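Local coordinates for protein 3-dehydroquinate dehydratase (Clostridium difficile, PDB 3JS3) that catalyses the cis-dehydration of 3-dehydroquinate to 3-dehydroshikimate through an imine intermediate, the third step of the chorismate pathway, at residues 174-179 with 205-210; 18-23 with 248-253. All coordinates share one frame; numbering follows the deposited sequence.

Interactions 1 and 2 lie in different parts of the same eight-stranded parallel barrel, their centres about 17 Å apart and their nearest atoms about 8 Å apart without touching. Residues 174-179 and 205-210 contain neighbouring strands of the barrel wall and the loops that follow them; their contact is buried, rests on four main-chain hydrogen bonds and carries the Schiff-base lysine on its inner face. Residues 18-23 and 248-253 meet outside the barrel, where the entry to strand 21-26 packs against the C-terminal helix 243-254 through one leucine and a side-chain hydrogen bond nearer the surface. Along the sequence, interaction 1 is nested within the long loop that interaction 2 closes.

Interaction 1 of 2, residues 174-179 with 205-210. With DHS (3-amino-4,5-dihydroxy-cyclohex-1-enecarboxylate), chain E.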
# COMPACT_ATOMS: atom_id res chain seq x y z
N LYS A 174 -10.17 8.89 -15.87
CA LYS A 174 -9.97 7.61 -15.22
C LYS A 174 -9.21 6.66 -16.13
O LYS A 174 -9.60 6.48 -17.28
CB LYS A 174 -11.31 6.96 -14.92
CG LYS A 174 -11.17 5.57 -14.38
CD LYS A 174 -12.50 4.89 -14.18
CE LYS A 174 -12.30 3.46 -13.76
NZ LYS A 174 -13.53 2.63 -13.74
N ILE A 175 -8.14 6.06 -15.61
CA ILE A 175 -7.42 5.07 -16.38
C ILE A 175 -7.08 3.86 -15.51
O ILE A 175 -6.61 3.99 -14.37
CB ILE A 175 -6.13 5.67 -17.04
CG1 ILE A 175 -5.70 4.80 -18.21
CG2 ILE A 175 -4.99 5.81 -16.03
CD1 ILE A 175 -4.50 5.36 -19.03
N ALA A 176 -7.37 2.67 -16.03
CA ALA A 176 -7.02 1.41 -15.39
C ALA A 176 -6.06 0.67 -16.34
O ALA A 176 -6.34 0.54 -17.51
CB ALA A 176 -8.24 0.57 -15.14
N VAL A 177 -4.94 0.19 -15.82
CA VAL A 177 -3.95 -0.53 -16.63
C VAL A 177 -3.60 -1.87 -15.98
O VAL A 177 -3.86 -2.07 -14.79
CB VAL A 177 -2.68 0.31 -16.83
CG1 VAL A 177 -3.00 1.56 -17.65
CG2 VAL A 177 -2.08 0.67 -15.50
N MET A 178 -3.01 -2.77 -16.76
CA MET A 178 -2.65 -4.10 -16.28
C MET A 178 -1.12 -4.26 -16.23
O MET A 178 -0.42 -4.02 -17.24
CB MET A 178 -3.24 -5.19 -17.19
CG MET A 178 -3.02 -6.62 -16.70
SD MET A 178 -4.01 -7.07 -15.25
CE MET A 178 -5.65 -7.18 -15.98
N PRO A 179 -0.60 -4.65 -15.06
CA PRO A 179 0.83 -4.85 -14.98
C PRO A 179 1.19 -6.25 -15.38
O PRO A 179 0.42 -7.19 -15.19
CB PRO A 179 1.13 -4.63 -13.49
CG PRO A 179 -0.12 -5.10 -12.79
CD PRO A 179 -1.26 -4.76 -13.73
N ILE A 205 -8.60 9.57 -11.51
CA ILE A 205 -8.81 8.25 -10.93
C ILE A 205 -7.86 7.30 -11.66
O ILE A 205 -7.88 7.28 -12.86
CB ILE A 205 -10.24 7.76 -11.15
CG1 ILE A 205 -11.27 8.77 -10.60
CG2 ILE A 205 -10.41 6.44 -10.47
CD1 ILE A 205 -12.75 8.48 -11.00
N THR A 206 -7.01 6.56 -10.95
CA THR A 206 -6.12 5.63 -11.61
C THR A 206 -5.99 4.36 -10.79
O THR A 206 -6.09 4.37 -9.59
CB THR A 206 -4.69 6.17 -11.74
OG1 THR A 206 -4.06 6.17 -10.45
CG2 THR A 206 -4.66 7.57 -12.38
N MET A 207 -5.74 3.26 -11.48
CA MET A 207 -5.52 2.00 -10.83
C MET A 207 -4.68 1.05 -11.68
O MET A 207 -4.73 1.07 -12.94
CB MET A 207 -6.82 1.29 -10.48
CG MET A 207 -7.81 1.16 -11.64
SD MET A 207 -8.88 2.60 -11.85
CE MET A 207 -9.96 2.39 -10.46
N SER A 208 -3.91 0.23 -10.98
CA SER A 208 -3.13 -0.84 -11.59
C SER A 208 -3.93 -2.06 -11.18
O SER A 208 -4.14 -2.31 -9.97
CB SER A 208 -1.72 -0.86 -11.03
OG SER A 208 -0.91 -1.85 -11.64
N MET A 209 -4.44 -2.79 -12.16
CA MET A 209 -5.27 -3.97 -11.94
C MET A 209 -4.54 -5.24 -11.45
O MET A 209 -3.31 -5.33 -11.46
CB MET A 209 -6.07 -4.28 -13.22
CG MET A 209 -7.15 -3.21 -13.55
SD MET A 209 -8.14 -3.57 -15.04
CE MET A 209 -6.94 -3.34 -16.34
N SER A 210 -5.35 -6.21 -11.03
CA SER A 210 -4.94 -7.51 -10.51
C SER A 210 -4.31 -7.43 -9.14
O SER A 210 -4.01 -6.33 -8.63
CB SER A 210 -3.96 -8.22 -11.46
OG SER A 210 -2.67 -7.66 -11.34
C1 DHS E . -12.90 -0.35 -11.85
C3 DHS E . -13.95 1.47 -13.22
C4 DHS E . -15.33 0.91 -12.84
C5 DHS E . -15.29 -0.58 -12.56
C6 DHS E . -14.25 -0.88 -11.49
C7 DHS E . -11.76 -0.99 -11.19
C2 DHS E . -12.76 0.69 -12.68
O2 DHS E . -16.21 1.18 -13.92
O3 DHS E . -16.52 -1.10 -12.04
O4 DHS E . -10.62 -1.05 -11.74
O5 DHS E . -11.95 -1.50 -10.06
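Met-209 N donates to Val-177 O at 2.8 Å in an almost straight bond (178° at the hydrogen). Three more main-chain bonds follow: Val-177 N to Met-207 O, Met-207 N to Ile-175 O and Ile-175 N to Ile-205 O. Ile-175 thus bonds to Ile-205 and Met-207, the residues flanking its partner Thr-206, as in parallel strands. Lys-174, its chain extended throughout and CG trans to the backbone N (chi1 174°), is covalently joined to the bound DHS, NZ to C3 at 1.3 Å, as the Schiff-base residue. Arg-86, itself hydrogen-bonded to DHS, and the proton donor/acceptor His-147 lie beside this lysine; Glu-50, Arg-52, Arg-217, Ser-236 and Gln-240 also hydrogen-bond DHS. The two strands and helix 182-199 form a right-handed beta-alpha-beta unit of the TIM barrel; Lys-174, Ala-176, Ile-205 and Met-207 face the barrel interior, and Val-177 and Ser-208 face the helix. Chi1 of 51° sets Met-207 CG between its backbone N and carbonyl carbon, 3.6 Å from both Ala-176 CB and DHS O4; the bends at chi2 and chi3 turn SD and CE along the carboxylate end of the ligand. Beyond the strands, Met-178 and Met-209 cross at about a right angle, Met-178 SD lying 4.0 Å from Met-209 CB. The Pro-179 ring touches a carbonyl and a hydroxyl, CD 3.1 Å from Met-209 O and CG 3.5 Å from Ser-208 OG.

Interaction 2 of 2, residues 18-23 with 248-253; sequences GRPKIC and SVLNLL
Arg-19 reaches from the loop before strand 21-26 to Asn-251 and Leu-250 on helix 243-254, the C-terminal helix that packs on the outside of the TIM barrel. Chi1 of 45°, with CG between the backbone N and the carbonyl carbon, and a bend at chi3 carry the guanidinium across Leu-250 to Asn-251. NH1 donates to Asn-251 OD1 at 2.7 Å, with 150° at the hydrogen. The acceptor lies in the guanidinium plane, but the donor sits well above the amide plane, and the two flat groups are turned 56° from one another. The same NH1 also bonds Asn-247 OD1, one helical turn earlier, so two asparagines of one helix grip a single nitrogen. Leu-250 CD1 covers one face of the Arg-19 guanidinium, 3.7 Å above its plane and offset toward the rim. NE makes a weak bond back to Pro-20 O, closing the arginine over its own loop. At Pro-20 the contact turns to van der Waals packing on Leu-250: ring atom CG lies 4.1 Å from CD2 and the carbonyl O of Pro-20 3.5 Å from CD1. Val-249, Leu-252 and Leu-253 of the same helix pack against the second subunit. The backbone N of Ile-22, on the strand, is hydrogen-bonded to the Asp-47 carboxylate (OD2). Ile-22 points toward the helix and slides past Leu-250 in the opposite direction, Ile-22 CG1 meeting Leu-250 CD1 at 3.6 Å.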
# COMPACT_ATOMS: atom_id res chain seq x y z
N GLY A 18 -9.07 15.33 0.76
CA GLY A 18 -9.07 14.41 1.90
C GLY A 18 -8.81 12.97 1.51
O GLY A 18 -8.05 12.70 0.57
N ARG A 19 -9.39 12.02 2.23
CA ARG A 19 -9.13 10.63 1.87
C ARG A 19 -9.81 10.28 0.57
O ARG A 19 -10.85 10.84 0.25
CB ARG A 19 -9.47 9.60 2.96
CG ARG A 19 -10.77 9.76 3.68
CD ARG A 19 -11.26 8.40 4.25
NE ARG A 19 -12.00 7.66 3.24
CZ ARG A 19 -12.59 6.47 3.42
NH1 ARG A 19 -12.51 5.82 4.57
NH2 ARG A 19 -13.26 5.94 2.41
N PRO A 20 -9.19 9.40 -0.21
CA PRO A 20 -9.82 8.95 -1.46
C PRO A 20 -11.24 8.40 -1.17
O PRO A 20 -11.48 7.79 -0.11
CB PRO A 20 -8.90 7.84 -1.95
CG PRO A 20 -7.60 8.05 -1.24
CD PRO A 20 -7.89 8.75 0.04
N LYS A 21 -12.15 8.60 -2.11
CA LYS A 21 -13.52 8.19 -1.93
C LYS A 21 -13.74 6.79 -2.43
O LYS A 21 -13.30 6.42 -3.52
CB LYS A 21 -14.47 9.18 -2.64
CG LYS A 21 -14.20 10.62 -2.28
CD LYS A 21 -14.14 10.84 -0.76
CE LYS A 21 -13.72 12.24 -0.44
NZ LYS A 21 -13.53 12.38 0.99
N ILE A 22 -14.43 5.99 -1.61
CA ILE A 22 -14.72 4.61 -1.95
C ILE A 22 -15.98 4.50 -2.77
O ILE A 22 -17.05 5.02 -2.38
CB ILE A 22 -14.90 3.72 -0.70
CG1 ILE A 22 -13.62 3.69 0.11
CG2 ILE A 22 -15.31 2.30 -1.12
CD1 ILE A 22 -13.74 2.98 1.49
N CYS A 23 -15.88 3.77 -3.88
CA CYS A 23 -17.01 3.55 -4.75
C CYS A 23 -17.31 2.07 -4.79
O CYS A 23 -16.42 1.26 -5.00
CB CYS A 23 -16.71 4.04 -6.15
SG CYS A 23 -18.12 3.86 -7.29
N SER A 248 -11.06 0.41 6.02
CA SER A 248 -10.14 0.43 7.17
C SER A 248 -8.72 0.77 6.73
O SER A 248 -8.04 1.54 7.40
CB SER A 248 -10.18 -0.89 7.97
OG SER A 248 -9.86 -1.97 7.15
N VAL A 249 -8.28 0.25 5.60
CA VAL A 249 -6.93 0.60 5.10
C VAL A 249 -6.82 2.08 4.74
O VAL A 249 -5.82 2.71 5.07
CB VAL A 249 -6.49 -0.23 3.90
CG1 VAL A 249 -5.07 0.19 3.45
CG2 VAL A 249 -6.53 -1.68 4.26
N LEU A 250 -7.81 2.65 4.05
CA LEU A 250 -7.75 4.07 3.73
C LEU A 250 -7.68 4.93 5.00
O LEU A 250 -6.94 5.90 5.03
CB LEU A 250 -8.90 4.54 2.85
CG LEU A 250 -8.94 4.06 1.40
CD1 LEU A 250 -10.15 4.65 0.70
CD2 LEU A 250 -7.66 4.43 0.64
N ASN A 251 -8.47 4.56 6.04
CA ASN A 251 -8.50 5.30 7.32
C ASN A 251 -7.16 5.22 8.04
O ASN A 251 -6.70 6.21 8.62
CB ASN A 251 -9.60 4.78 8.27
CG ASN A 251 -11.01 5.16 7.83
OD1 ASN A 251 -11.22 6.04 6.97
ND2 ASN A 251 -11.99 4.51 8.45
N LEU A 252 -6.56 4.04 8.04
CA LEU A 252 -5.26 3.81 8.63
C LEU A 252 -4.22 4.69 7.96
O LEU A 252 -3.33 5.22 8.63
CB LEU A 252 -4.86 2.35 8.45
CG LEU A 252 -3.44 1.99 8.85
CD1 LEU A 252 -3.26 2.24 10.33
CD2 LEU A 252 -3.16 0.55 8.50
N LEU A 253 -4.30 4.84 6.65
CA LEU A 253 -3.33 5.68 5.93
C LEU A 253 -3.63 7.18 6.01
O LEU A 253 -2.75 8.00 5.75
CB LEU A 253 -3.24 5.27 4.47
CG LEU A 253 -2.79 3.84 4.15
CD1 LEU A 253 -2.75 3.70 2.64
CD2 LEU A 253 -1.45 3.50 4.76